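Long-range contacts in ABC transporter, substrate binding protein (Polyamine) (Agrobacterium tumefaciens, PDB 4EUO), which binds gamma-aminobutyric acid between its two lobes as the periplasmic binding protein of an ABC transporter, probably delivering it for uptake: residues A[38-43]-A[57-63]; A[96-102]-A[222-228]; A[51-55]-A[231-236]. One frame throughout, in Å; residues are numbered along the deposited sequence.

Contact 1 (A[38-43]-A[57-63])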
ATOM      1  N   THR A  38       7.629  -2.635   7.777  1.00 11.86           N
ATOM      2  CA  THR A  38       7.459  -3.941   7.174  1.00 11.30           C
ATOM      3  C   THR A  38       8.573  -4.186   6.190  1.00 11.76           C
ATOM      4  O   THR A  38       8.837  -3.359   5.310  1.00 12.25           O
ATOM      5  CB  THR A  38       6.114  -4.036   6.496  1.00 13.69           C
ATOM      6  OG1 THR A  38       5.155  -3.937   7.550  1.00 15.33           O
ATOM      7  CG2 THR A  38       5.921  -5.360   5.711  1.00 13.68           C
ATOM      8  N   ASP A  39       9.194  -5.350   6.288  1.00 10.56           N
ATOM      9  CA  ASP A  39      10.307  -5.733   5.448  1.00 10.32           C
ATOM     10  C   ASP A  39      10.202  -7.232   5.287  1.00 11.03           C
ATOM     11  O   ASP A  39      10.261  -7.956   6.289  1.00 10.51           O
ATOM     12  CB  ASP A  39      11.606  -5.303   6.138  1.00 11.86           C
ATOM     13  CG  ASP A  39      12.863  -5.612   5.362  1.00 16.33           C
ATOM     14  OD1 ASP A  39      13.633  -4.658   5.083  1.00 22.68           O
ATOM     15  OD2 ASP A  39      13.080  -6.791   5.024  1.00 13.53           O
ATOM     16  N   TYR A  40      10.032  -7.700   4.048  1.00 10.58           N
ATOM     17  CA  TYR A  40       9.800  -9.107   3.829  1.00  9.63           C
ATOM     18  C   TYR A  40      11.019  -9.958   4.110  1.00 13.32           C
ATOM     19  O   TYR A  40      10.856 -11.113   4.547  1.00 12.24           O
ATOM     20  CB  TYR A  40       9.249  -9.342   2.424  1.00 10.41           C
ATOM     21  CG  TYR A  40       8.031  -8.484   2.118  1.00  9.78           C
ATOM     22  CD1 TYR A  40       6.980  -8.368   3.028  1.00 10.32           C
ATOM     23  CD2 TYR A  40       7.906  -7.837   0.898  1.00  9.54           C
ATOM     24  CE1 TYR A  40       5.865  -7.572   2.752  1.00 10.61           C
ATOM     25  CE2 TYR A  40       6.810  -7.041   0.609  1.00  9.81           C
ATOM     26  CZ  TYR A  40       5.788  -6.922   1.534  1.00 10.20           C
ATOM     27  OH  TYR A  40       4.695  -6.131   1.307  1.00  8.94           O
ATOM     28  N   GLY A  41      12.213  -9.392   3.923  1.00 12.62           N
ATOM     29  CA  GLY A  41      13.447 -10.114   4.258  1.00 11.82           C
ATOM     30  C   GLY A  41      13.547 -10.321   5.763  1.00 12.80           C
ATOM     31  O   GLY A  41      13.901 -11.420   6.219  1.00 13.26           O
ATOM     32  N   LYS A  42      13.232  -9.280   6.555  1.00 11.33           N
ATOM     33  CA  LYS A  42      13.247  -9.408   8.019  1.00 11.04           C
ATOM     34  C   LYS A  42      12.148 -10.364   8.501  1.00 12.80           C
ATOM     35  O   LYS A  42      12.366 -11.099   9.477  1.00 12.47           O
ATOM     36  CB  LYS A  42      13.097  -8.058   8.719  1.00 13.33           C
ATOM     37  CG  LYS A  42      14.325  -7.174   8.515  1.00 19.58           C
ATOM     38  CD  LYS A  42      14.235  -5.904   9.338  1.00 26.79           C
ATOM     39  CE  LYS A  42      15.348  -4.941   9.001  1.00 38.41           C
ATOM     40  NZ  LYS A  42      15.654  -4.028  10.136  1.00 52.22           N
ATOM     41  N   LEU A  43      10.977 -10.373   7.838  1.00 11.40           N
ATOM     42  CA  LEU A  43       9.897 -11.293   8.217  1.00 11.05           C
ATOM     43  C   LEU A  43      10.395 -12.716   8.010  1.00 11.67           C
ATOM     44  O   LEU A  43      10.307 -13.549   8.919  1.00 11.38           O
ATOM     45  CB  LEU A  43       8.632 -10.995   7.350  1.00 11.13           C
ATOM     46  CG  LEU A  43       7.310 -11.587   7.865  1.00 12.19           C
ATOM     47  CD1 LEU A  43       6.090 -10.816   7.295  1.00 12.04           C
ATOM     48  CD2 LEU A  43       7.186 -13.081   7.563  1.00 14.11           C
ATOM     49  N   VAL A  57       1.461  -8.275  10.986  1.00  9.74           N
ATOM     50  CA  VAL A  57       2.177  -7.420  10.047  1.00  8.34           C
ATOM     51  C   VAL A  57       1.213  -6.923   8.965  1.00  9.31           C
ATOM     52  O   VAL A  57       0.452  -7.695   8.389  1.00  9.39           O
ATOM     53  CB  VAL A  57       3.354  -8.176   9.394  1.00 10.11           C
ATOM     54  CG1 VAL A  57       4.232  -7.241   8.549  1.00 10.36           C
ATOM     55  CG2 VAL A  57       4.250  -8.879  10.434  1.00 10.87           C
ATOM     56  N   ASP A  58       1.315  -5.635   8.675  1.00  7.74           N
ATOM     57  CA  ASP A  58       0.604  -5.066   7.546  1.00  7.77           C
ATOM     58  C   ASP A  58       1.553  -5.205   6.333  1.00  8.67           C
ATOM     59  O   ASP A  58       2.672  -4.676   6.324  1.00  9.20           O
ATOM     60  CB  ASP A  58       0.288  -3.605   7.856  1.00  8.84           C
ATOM     61  CG  ASP A  58      -0.455  -2.897   6.755  1.00  8.88           C
ATOM     62  OD1 ASP A  58       0.029  -2.931   5.606  1.00 10.05           O
ATOM     63  OD2 ASP A  58      -1.516  -2.337   7.037  1.00 10.04           O
ATOM     64  N   VAL A  59       1.079  -5.957   5.329  1.00  8.43           N
ATOM     65  CA  VAL A  59       1.886  -6.252   4.141  1.00  8.02           C
ATOM     66  C   VAL A  59       1.123  -5.880   2.882  1.00  8.50           C
ATOM     67  O   VAL A  59      -0.082  -5.670   2.913  1.00  8.33           O
ATOM     68  CB  VAL A  59       2.266  -7.767   4.090  1.00  9.36           C
ATOM     69  CG1 VAL A  59       3.108  -8.173   5.289  1.00  9.48           C
ATOM     70  CG2 VAL A  59       1.022  -8.647   3.966  1.00  9.65           C
ATOM     71  N   GLU A  60       1.821  -5.900   1.732  1.00  7.65           N
ATOM     72  CA  GLU A  60       1.134  -5.721   0.460  1.00  8.09           C
ATOM     73  C   GLU A  60       0.343  -6.974   0.118  1.00  8.95           C
ATOM     74  O   GLU A  60       0.816  -8.100   0.383  1.00  8.66           O
ATOM     75  CB  GLU A  60       2.160  -5.382  -0.627  1.00  9.09           C
ATOM     76  CG  GLU A  60       2.666  -3.947  -0.441  1.00  9.00           C
ATOM     77  CD  GLU A  60       4.076  -3.684  -0.939  1.00 10.09           C
ATOM     78  OE1 GLU A  60       4.945  -4.575  -0.855  1.00  8.85           O
ATOM     79  OE2 GLU A  60       4.335  -2.529  -1.335  1.00 11.45           O
ATOM     80  N   GLY A  61      -0.825  -6.802  -0.514  1.00  8.28           N
ATOM     81  CA  GLY A  61      -1.684  -7.957  -0.780  1.00  8.46           C
ATOM     82  C   GLY A  61      -1.096  -9.011  -1.694  1.00  9.82           C
ATOM     83  O   GLY A  61      -1.429 -10.203  -1.554  1.00  9.37           O
ATOM     84  N   ASP A  62      -0.243  -8.623  -2.641  1.00  8.21           N
ATOM     85  CA  ASP A  62       0.351  -9.629  -3.523  1.00  8.21           C
ATOM     86  C   ASP A  62       1.347 -10.507  -2.757  1.00 10.02           C
ATOM     87  O   ASP A  62       1.427 -11.714  -2.992  1.00 11.22           O
ATOM     88  CB  ASP A  62       1.000  -8.972  -4.744  1.00  9.63           C
ATOM     89  CG  ASP A  62       2.228  -8.161  -4.409  1.00 10.25           C
ATOM     90  OD1 ASP A  62       2.092  -7.160  -3.656  1.00 10.29           O
ATOM     91  OD2 ASP A  62       3.318  -8.545  -4.849  1.00 10.07           O
ATOM     92  N   TYR A  63       2.093  -9.895  -1.827  1.00  8.83           N
ATOM     93  CA  TYR A  63       2.965 -10.663  -0.956  1.00  8.64           C
ATOM     94  C   TYR A  63       2.108 -11.606  -0.087  1.00 10.04           C
ATOM     95  O   TYR A  63       2.383 -12.826  -0.027  1.00 10.32           O
ATOM     96  CB  TYR A  63       3.800  -9.733  -0.068  1.00  9.75           C
ATOM     97  CG  TYR A  63       4.525 -10.490   1.020  1.00  9.37           C
ATOM     98  CD1 TYR A  63       5.774 -11.059   0.786  1.00 11.37           C
ATOM     99  CD2 TYR A  63       3.949 -10.658   2.284  1.00  9.62           C
ATOM    100  CE1 TYR A  63       6.446 -11.760   1.792  1.00 11.39           C
ATOM    101  CE2 TYR A  63       4.613 -11.357   3.294  1.00 10.65           C
ATOM    102  CZ  TYR A  63       5.851 -11.900   3.037  1.00 11.76           C
ATOM    103  OH  TYR A  63       6.502 -12.577   4.047  1.00 12.96           O
TER
HETATM  104  O   HOH W   1       9.058 -12.990   3.593  1.00 14.65           O
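Two groups of Glu60 grip the phenol oxygen of Tyr40. Tyr40 OH donates to Glu60 OE1 at 2.7 Å and accepts from Glu60 N at 2.9 Å, the second bond nearly straight at 165°. The pair ties the first turn of helix 40-48 to the point where strand 56-60 hands over to helix 61-67, within the alpha/beta lobe of a periplasmic binding protein. The carboxylate is turned well out of the ring plane, and the phenol reaches OE1 from above the carboxylate plane while OE1 itself lies at the ring edge. OE2 goes to Tyr135, so both oxygens of this ligand-pocket residue are held and the rotation of its carboxylate is restrained.

One face of the Tyr40 ring is covered by Tyr63 in an offset stack, with centroids 3.9 Å apart and planes almost parallel at 6°. The two side chains run past each other in opposite directions. With CG anti to the backbone N (chi1 169°), Tyr63 sends its hydroxyl back to the start of helix 40-48, where Leu43 CD2 packs against OH at 3.6 Å. Val59 CG1 meets the Tyr40 ring at its edge, and Leu43 CD1 reaches Val57 CG2, which closes an apolar patch beside the stack.

Thr38, ahead of the helix, points at the strand and gives its hydroxyl to the backbone: OG1 donates to Asp58 O at 2.9 Å. Asp39 is the N-cap of helix 40-48, its OD2 accepting from Lys42 N. At the far end of the stack a water donates to Tyr40 O and lies 2.6 Å from Tyr63 OH, in the plane of that ring.

Contact 2 (A[96-102]-A[222-228]). With ABU (gamma-amino-butanoic acid), chain E.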
ATOM      1  N   VAL A  96      -6.244 -11.230   5.516  1.00  9.93           N
ATOM      2  CA  VAL A  96      -7.438 -10.451   5.270  1.00 10.63           C
ATOM      3  C   VAL A  96      -6.963  -9.043   4.909  1.00 11.18           C
ATOM      4  O   VAL A  96      -5.827  -8.649   5.241  1.00 10.31           O
ATOM      5  CB  VAL A  96      -8.419 -10.416   6.452  1.00 13.20           C
ATOM      6  CG1 VAL A  96      -8.990 -11.819   6.736  1.00 13.05           C
ATOM      7  CG2 VAL A  96      -7.781  -9.814   7.689  1.00 13.32           C
ATOM      8  N   GLY A  97      -7.832  -8.263   4.299  1.00 10.39           N
ATOM      9  CA  GLY A  97      -7.456  -6.900   3.959  1.00  9.30           C
ATOM     10  C   GLY A  97      -7.248  -6.009   5.166  1.00 10.26           C
ATOM     11  O   GLY A  97      -7.908  -6.169   6.192  1.00 10.57           O
ATOM     12  N   SER A  98      -6.311  -5.067   5.054  1.00  9.03           N
ATOM     13  CA  SER A  98      -5.984  -4.058   6.045  1.00  8.58           C
ATOM     14  C   SER A  98      -6.583  -2.706   5.639  1.00 10.10           C
ATOM     15  O   SER A  98      -7.186  -2.002   6.457  1.00  9.69           O
ATOM     16  CB  SER A  98      -4.465  -3.938   6.173  1.00  9.18           C
ATOM     17  OG  SER A  98      -4.168  -2.949   7.154  1.00 10.30           O
ATOM     18  N   PHE A  99      -6.378  -2.316   4.368  1.00  8.44           N
ATOM     19  CA  PHE A  99      -6.929  -1.094   3.814  1.00  8.27           C
ATOM     20  C   PHE A  99      -6.769  -1.123   2.311  1.00  9.57           C
ATOM     21  O   PHE A  99      -5.924  -1.888   1.800  1.00  9.31           O
ATOM     22  CB  PHE A  99      -6.303   0.194   4.386  1.00  8.88           C
ATOM     23  CG  PHE A  99      -4.814   0.351   4.152  1.00  8.17           C
ATOM     24  CD1 PHE A  99      -4.334   1.032   3.035  1.00  9.52           C
ATOM     25  CD2 PHE A  99      -3.904  -0.154   5.058  1.00  9.23           C
ATOM     26  CE1 PHE A  99      -2.956   1.195   2.830  1.00  9.44           C
ATOM     27  CE2 PHE A  99      -2.532   0.002   4.861  1.00  9.25           C
ATOM     28  CZ  PHE A  99      -2.069   0.678   3.748  1.00  9.37           C
ATOM     29  N   TYR A 100      -7.556  -0.283   1.624  1.00  8.24           N
ATOM     30  CA  TYR A 100      -7.573  -0.213   0.175  1.00  8.14           C
ATOM     31  C   TYR A 100      -7.001   1.131  -0.213  1.00  9.17           C
ATOM     32  O   TYR A 100      -7.346   2.158   0.391  1.00  9.62           O
ATOM     33  CB  TYR A 100      -9.019  -0.432  -0.278  1.00 10.15           C
ATOM     34  CG  TYR A 100      -9.274  -0.458  -1.762  1.00 11.58           C
ATOM     35  CD1 TYR A 100      -9.162  -1.635  -2.485  1.00 15.87           C
ATOM     36  CD2 TYR A 100      -9.758   0.667  -2.426  1.00 13.95           C
ATOM     37  CE1 TYR A 100      -9.508  -1.698  -3.834  1.00 16.42           C
ATOM     38  CE2 TYR A 100     -10.084   0.623  -3.787  1.00 14.95           C
ATOM     39  CZ  TYR A 100      -9.985  -0.570  -4.469  1.00 14.93           C
ATOM     40  OH  TYR A 100     -10.374  -0.648  -5.790  1.00 15.14           O
ATOM     41  N   TYR A 101      -6.096   1.160  -1.199  1.00  8.38           N
ATOM     42  CA  TYR A 101      -5.408   2.404  -1.516  1.00  7.88           C
ATOM     43  C   TYR A 101      -5.195   2.552  -2.997  1.00  8.51           C
ATOM     44  O   TYR A 101      -5.409   1.607  -3.757  1.00  8.21           O
ATOM     45  CB  TYR A 101      -4.041   2.446  -0.786  1.00  9.22           C
ATOM     46  CG  TYR A 101      -3.018   1.434  -1.252  1.00  7.27           C
ATOM     47  CD1 TYR A 101      -2.106   1.746  -2.256  1.00  9.34           C
ATOM     48  CD2 TYR A 101      -2.941   0.169  -0.668  1.00  8.25           C
ATOM     49  CE1 TYR A 101      -1.152   0.818  -2.675  1.00  8.54           C
ATOM     50  CE2 TYR A 101      -2.000  -0.769  -1.086  1.00  8.50           C
ATOM     51  CZ  TYR A 101      -1.101  -0.432  -2.077  1.00  8.01           C
ATOM     52  OH  TYR A 101      -0.135  -1.315  -2.486  1.00  9.97           O
ATOM     53  N   SER A 102      -4.662   3.719  -3.395  1.00  7.77           N
ATOM     54  CA  SER A 102      -4.288   3.951  -4.768  1.00  7.93           C
ATOM     55  C   SER A 102      -2.897   4.533  -4.865  1.00  8.69           C
ATOM     56  O   SER A 102      -2.481   5.279  -3.972  1.00  9.45           O
ATOM     57  CB  SER A 102      -5.194   5.006  -5.404  1.00  9.43           C
ATOM     58  OG  SER A 102      -6.505   4.489  -5.521  1.00  9.78           O
ATOM     59  N   ILE A 222      -4.169   3.894  -9.608  1.00  8.72           N
ATOM     60  CA  ILE A 222      -4.002   2.448  -9.634  1.00  7.57           C
ATOM     61  C   ILE A 222      -4.272   1.903  -8.252  1.00  8.69           C
ATOM     62  O   ILE A 222      -3.525   2.204  -7.305  1.00  8.47           O
ATOM     63  CB  ILE A 222      -2.602   2.105 -10.130  1.00  8.39           C
ATOM     64  CG1 ILE A 222      -2.356   2.659 -11.549  1.00  8.37           C
ATOM     65  CG2 ILE A 222      -2.369   0.571 -10.058  1.00 10.75           C
ATOM     66  CD1 ILE A 222      -0.855   2.684 -11.875  1.00  9.82           C
ATOM     67  N   THR A 223      -5.324   1.084  -8.113  1.00  8.44           N
ATOM     68  CA  THR A 223      -5.694   0.568  -6.796  1.00  8.28           C
ATOM     69  C   THR A 223      -5.011  -0.725  -6.450  1.00  9.73           C
ATOM     70  O   THR A 223      -4.618  -1.519  -7.323  1.00  9.07           O
ATOM     71  CB  THR A 223      -7.207   0.322  -6.678  1.00 10.43           C
ATOM     72  OG1 THR A 223      -7.584  -0.713  -7.583  1.00 11.62           O
ATOM     73  CG2 THR A 223      -8.004   1.532  -6.989  1.00 11.07           C
ATOM     74  N   ALA A 224      -4.856  -0.941  -5.142  1.00  8.02           N
ATOM     75  CA  ALA A 224      -4.330  -2.160  -4.565  1.00  8.17           C
ATOM     76  C   ALA A 224      -4.773  -2.186  -3.108  1.00  9.11           C
ATOM     77  O   ALA A 224      -5.487  -1.279  -2.669  1.00  8.61           O
ATOM     78  CB  ALA A 224      -2.803  -2.235  -4.704  1.00  9.73           C
ATOM     79  N   ALA A 225      -4.406  -3.238  -2.365  1.00  8.56           N
ATOM     80  CA  ALA A 225      -4.774  -3.278  -0.965  1.00  8.60           C
ATOM     81  C   ALA A 225      -3.659  -3.878  -0.176  1.00  8.00           C
ATOM     82  O   ALA A 225      -2.907  -4.721  -0.680  1.00  8.88           O
ATOM     83  CB  ALA A 225      -6.065  -4.081  -0.745  1.00 10.94           C
ATOM     84  N   ASP A 226      -3.563  -3.466   1.085  1.00  7.94           N
ATOM     85  CA  ASP A 226      -2.677  -4.135   2.029  1.00  7.65           C
ATOM     86  C   ASP A 226      -3.491  -5.186   2.768  1.00  8.36           C
ATOM     87  O   ASP A 226      -4.737  -5.144   2.793  1.00  9.05           O
ATOM     88  CB  ASP A 226      -2.055  -3.170   3.023  1.00  8.73           C
ATOM     89  CG  ASP A 226      -0.800  -2.468   2.507  1.00  8.23           C
ATOM     90  OD1 ASP A 226      -0.538  -2.511   1.286  1.00  8.98           O
ATOM     91  OD2 ASP A 226      -0.047  -1.900   3.347  1.00  9.31           O
ATOM     92  N   SER A 227      -2.775  -6.080   3.454  1.00  8.27           N
ATOM     93  CA  SER A 227      -3.356  -7.175   4.197  1.00  8.21           C
ATOM     94  C   SER A 227      -2.744  -7.242   5.571  1.00  9.88           C
ATOM     95  O   SER A 227      -1.629  -6.760   5.785  1.00  9.31           O
ATOM     96  CB  SER A 227      -3.030  -8.486   3.500  1.00 10.95           C
ATOM     97  OG  SER A 227      -3.474  -8.452   2.153  1.00 10.70           O
ATOM     98  N   LEU A 228      -3.456  -7.914   6.485  1.00  9.39           N
ATOM     99  CA  LEU A 228      -2.893  -8.253   7.808  1.00  9.81           C
ATOM    100  C   LEU A 228      -2.611  -9.737   7.810  1.00 10.98           C
ATOM    101  O   LEU A 228      -3.438 -10.547   7.375  1.00 10.33           O
ATOM    102  CB  LEU A 228      -3.846  -7.914   8.946  1.00  9.76           C
ATOM    103  CG  LEU A 228      -4.211  -6.450   9.048  1.00 11.03           C
ATOM    104  CD1 LEU A 228      -5.151  -6.217  10.214  1.00 12.18           C
ATOM    105  CD2 LEU A 228      -2.959  -5.532   9.187  1.00 10.49           C
TER
HETATM  106  N   ABU E 404       1.541  -0.717   1.002  1.00 15.93           N
HETATM  107  CD  ABU E 404       0.870   0.576   1.186  1.00 11.32           C
HETATM  108  CB  ABU E 404       1.450   1.347   2.346  1.00 11.35           C
HETATM  109  CG  ABU E 404       0.714   2.633   2.505  1.00 11.20           C
HETATM  110  C   ABU E 404       1.268   3.582   3.546  1.00  9.76           C
HETATM  111  O   ABU E 404       0.892   4.856   3.478  1.00  9.30           O
HETATM  112  OXT ABU E 404       2.183   3.232   4.418  1.00  9.40           O
HETATM  113  O   HOH W   2      -0.581  -3.831  -1.875  1.00  9.84           O
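Phe99 and Tyr101 both place CG between the backbone N and the carbonyl carbon (chi1 61° and 67°), which swings their rings across to the neighbouring strand and to the ligand. Asp226 CB lies over one face of the Phe99 ring, off its centre, and Asp226 OD2 comes within 3.3 Å of Phe99 CZ. The Tyr101 ring, turned 83° from the Asp226 carboxylate, has Ala224 O over one face and CD of gamma-aminobutyric acid over the opposite one.

The carboxylate receives the ligand ammonium at 2.8 Å between Asp226 OD1 and ABU N, with a weak second bond to OD2, while Phe99 presents its edge to the ligand methylenes. Tyr262 stacks on Phe99, and Trp200 meets the Tyr101 ring steeply. A water that donates to Ala225 O lies 2.6 Å from Tyr101 OH and bridges the phenol to the backbone of the other strand.

Beneath the side chains the antiparallel strands are laced by backbone bonds. Tyr101 and Ala224 form a hydrogen-bonded pair, the bond from Tyr101 N to Ala224 O being 2.9 Å long and practically straight. Farther along, Ser98 N donates to Asp226 O and Leu228 N to Val96 O. On the other face, Tyr100 lies against Ala225 and Thr223.

All the touching residues are buried. Phe99, Tyr101 and Asp226 form part of the ligand pocket in the cleft of this class D periplasmic binding protein, on paired strands that probably belong to the hinge region between the lobes.

Contact 3 (A[51-55]-A[231-236])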
ATOM      1  N   GLY A  51      12.325 -16.921  15.726  1.00 12.46           N
ATOM      2  CA  GLY A  51      12.442 -15.754  16.578  1.00 12.20           C
ATOM      3  C   GLY A  51      11.457 -14.679  16.172  1.00 13.16           C
ATOM      4  O   GLY A  51      11.832 -13.509  16.065  1.00 13.04           O
ATOM      5  N   VAL A  52      10.204 -15.072  15.947  1.00 11.78           N
ATOM      6  CA  VAL A  52       9.213 -14.104  15.490  1.00 11.36           C
ATOM      7  C   VAL A  52       8.977 -13.065  16.548  1.00 14.53           C
ATOM      8  O   VAL A  52       8.654 -13.401  17.698  1.00 14.40           O
ATOM      9  CB  VAL A  52       7.921 -14.796  15.058  1.00 13.53           C
ATOM     10  CG1 VAL A  52       6.832 -13.766  14.769  1.00 12.69           C
ATOM     11  CG2 VAL A  52       8.179 -15.656  13.835  1.00 13.25           C
ATOM     12  N   THR A  53       9.158 -11.808  16.177  1.00 12.72           N
ATOM     13  CA  THR A  53       8.918 -10.710  17.097  1.00 12.41           C
ATOM     14  C   THR A  53       7.820  -9.770  16.594  1.00 12.15           C
ATOM     15  O   THR A  53       7.481  -8.814  17.278  1.00 13.21           O
ATOM     16  CB  THR A  53      10.200  -9.965  17.397  1.00 17.04           C
ATOM     17  OG1 THR A  53      10.685  -9.365  16.212  1.00 16.62           O
ATOM     18  CG2 THR A  53      11.257 -10.870  18.035  1.00 20.93           C
ATOM     19  N   TRP A  54       7.316 -10.005  15.379  1.00 11.50           N
ATOM     20  CA  TRP A  54       6.186  -9.238  14.821  1.00 11.26           C
ATOM     21  C   TRP A  54       5.009 -10.187  14.849  1.00 10.81           C
ATOM     22  O   TRP A  54       5.056 -11.204  14.194  1.00 11.34           O
ATOM     23  CB  TRP A  54       6.495  -8.831  13.379  1.00 10.85           C
ATOM     24  CG  TRP A  54       7.601  -7.844  13.187  1.00 10.70           C
ATOM     25  CD1 TRP A  54       8.248  -7.111  14.146  1.00 13.08           C
ATOM     26  CD2 TRP A  54       8.197  -7.479  11.930  1.00 10.56           C
ATOM     27  NE1 TRP A  54       9.192  -6.290  13.557  1.00 12.20           N
ATOM     28  CE2 TRP A  54       9.196  -6.518  12.201  1.00 12.28           C
ATOM     29  CE3 TRP A  54       8.003  -7.898  10.600  1.00 12.01           C
ATOM     30  CZ2 TRP A  54       9.981  -5.946  11.184  1.00 12.40           C
ATOM     31  CZ3 TRP A  54       8.772  -7.318   9.592  1.00 12.44           C
ATOM     32  CH2 TRP A  54       9.750  -6.361   9.889  1.00 13.27           C
ATOM     33  N   ASP A  55       3.960  -9.868  15.606  1.00 10.84           N
ATOM     34  CA  ASP A  55       2.800 -10.765  15.723  1.00 10.67           C
ATOM     35  C   ASP A  55       1.750 -10.556  14.631  1.00 10.87           C
ATOM     36  O   ASP A  55       1.150 -11.509  14.162  1.00 11.20           O
ATOM     37  CB  ASP A  55       2.193 -10.608  17.125  1.00 11.85           C
ATOM     38  CG  ASP A  55       3.220 -10.938  18.184  1.00 13.53           C
ATOM     39  OD1 ASP A  55       3.795 -12.030  18.106  1.00 14.08           O
ATOM     40  OD2 ASP A  55       3.508 -10.059  19.010  1.00 13.08           O
ATOM     41  N   PRO A 231       3.001 -13.809  11.158  1.00 10.75           N
ATOM     42  CA  PRO A 231       4.161 -14.648  10.809  1.00  9.95           C
ATOM     43  C   PRO A 231       4.166 -16.008  11.512  1.00 12.11           C
ATOM     44  O   PRO A 231       3.839 -16.080  12.704  1.00 12.72           O
ATOM     45  CB  PRO A 231       5.361 -13.797  11.212  1.00 10.83           C
ATOM     46  CG  PRO A 231       4.845 -12.387  11.129  1.00 12.89           C
ATOM     47  CD  PRO A 231       3.414 -12.491  11.644  1.00 10.70           C
ATOM     48  N   LYS A 232       4.567 -17.044  10.791  1.00 11.42           N
ATOM     49  CA  LYS A 232       4.625 -18.408  11.317  1.00 11.50           C
ATOM     50  C   LYS A 232       5.636 -18.487  12.463  1.00 13.12           C
ATOM     51  O   LYS A 232       6.826 -18.206  12.280  1.00 13.14           O
ATOM     52  CB  LYS A 232       5.042 -19.349  10.193  1.00 13.70           C
ATOM     53  CG  LYS A 232       4.953 -20.834  10.636  1.00 19.42           C
ATOM     54  CD  LYS A 232       4.719 -21.787   9.484  1.00 33.83           C
ATOM     55  CE  LYS A 232       4.264 -23.152   9.953  1.00 51.23           C
ATOM     56  NZ  LYS A 232       2.815 -23.174  10.289  1.00 66.62           N
ATOM     57  N   GLY A 233       5.136 -18.881  13.635  1.00 13.18           N
ATOM     58  CA  GLY A 233       5.978 -18.976  14.825  1.00 13.69           C
ATOM     59  C   GLY A 233       5.777 -17.884  15.843  1.00 14.33           C
ATOM     60  O   GLY A 233       6.509 -17.832  16.834  1.00 13.96           O
ATOM     61  N   THR A 234       4.814 -16.965  15.627  1.00 12.82           N
ATOM     62  CA  THR A 234       4.492 -15.950  16.625  1.00 12.12           C
ATOM     63  C   THR A 234       4.269 -16.648  17.977  1.00 13.78           C
ATOM     64  O   THR A 234       3.665 -17.736  18.006  1.00 13.70           O
ATOM     65  CB  THR A 234       3.203 -15.179  16.255  1.00 12.57           C
ATOM     66  OG1 THR A 234       2.776 -14.370  17.370  1.00 13.29           O
ATOM     67  CG2 THR A 234       2.065 -16.116  15.828  1.00 12.75           C
ATOM     68  N   LYS A 235       4.670 -15.988  19.062  1.00 13.32           N
ATOM     69  CA  LYS A 235       4.439 -16.577  20.392  1.00 13.81           C
ATOM     70  C   LYS A 235       3.113 -16.076  20.941  1.00 19.95           C
ATOM     71  O   LYS A 235       2.693 -16.487  22.031  1.00 21.65           O
ATOM     72  CB  LYS A 235       5.606 -16.268  21.350  1.00 14.94           C
ATOM     73  CG  LYS A 235       5.862 -14.804  21.663  1.00 18.40           C
ATOM     74  CD  LYS A 235       6.858 -14.601  22.832  1.00 23.36           C
ATOM     75  CE  LYS A 235       6.227 -14.693  24.216  1.00 27.70           C
ATOM     76  NZ  LYS A 235       5.024 -13.814  24.386  1.00 25.98           N
ATOM     77  N   ASN A 236       2.443 -15.166  20.184  1.00 16.93           N
ATOM     78  CA  ASN A 236       1.179 -14.545  20.591  1.00 16.02           C
ATOM     79  C   ASN A 236       0.078 -14.839  19.538  1.00 17.07           C
ATOM     80  O   ASN A 236      -0.652 -13.910  19.150  1.00 16.90           O
ATOM     81  CB  ASN A 236       1.396 -13.027  20.783  1.00 16.83           C
ATOM     82  CG  ASN A 236       2.494 -12.652  21.766  1.00 26.16           C
ATOM     83  OD1 ASN A 236       3.427 -11.855  21.486  1.00 22.69           O
ATOM     84  ND2 ASN A 236       2.388 -13.197  22.964  1.00 20.04           N
TER
HETATM   85  O   HOH W   3       5.955 -13.469  18.591  1.00 15.26           O
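Val52 packs both methyl groups against a type II beta turn, Pro231 to Thr234, that follows strand 215-229. CG1, anti to the backbone N (chi1 172°), meets Pro231 CB at 3.8 Å and also touches Thr234 CA, whereas CG2 lies 3.3 Å from Lys232 O. The turn is closed by the backbone bond from Thr234 N to Pro231 O, and Gly233, with its positive phi of 106°, brings backbone rather than a side chain up to Val52. Pro231 also lays its ring beside Trp54 O, a buried carbonyl without a polar partner in the model.

The polar half of the contact centres on Asp55. Thr234 OG1 donates to Asp55 OD1 at 2.7 Å, arriving on the anti side and somewhat out of the carboxylate plane. Between the two loops sits a water that accepts from Lys235 N at 2.9 Å and lies 2.8 Å from Val52 O and 2.6 Å from Asp55 OD1. The Thr234 hydroxyl oxygen also accepts from Asn236 N, an ST turn just ahead of helix 237-247.

Farther out, the contact joins two loops at the outer end of the sheet. Glu74 accepts from Gly233 N. Trp54 turns its indole away from the turn, toward helix 40-48, with NE1 bonded to Asp35. Asp55 OD2 is held by Val4 N of strand 3-6, which secures the carboxylate from its other oxygen.

Overall arrangement
Contacts 1 and 2 are buried near the middle of the chain and share a sheet, in which strand 56-60 neighbours strand 215-229; contact 3 lies farther out, partly exposed, where one loop enters strand 56-60 and another follows strand 215-229. Contact 2 is sheet pairing with pocket side chains above it, contact 1 joins helix to strand through a ring stack and a doubly bonded phenol, and contact 3 sets a valine on a turn and adds one hydroxyl–carboxylate bond and a bridging water. Asp58 links the first two: OD2 lies 2.7 Å from Ser98 OG, a probable hydrogen bond. Pro231 of contact 3 packs on Val57 and Leu43 of contact 1, while 222-228 runs on toward 231-236.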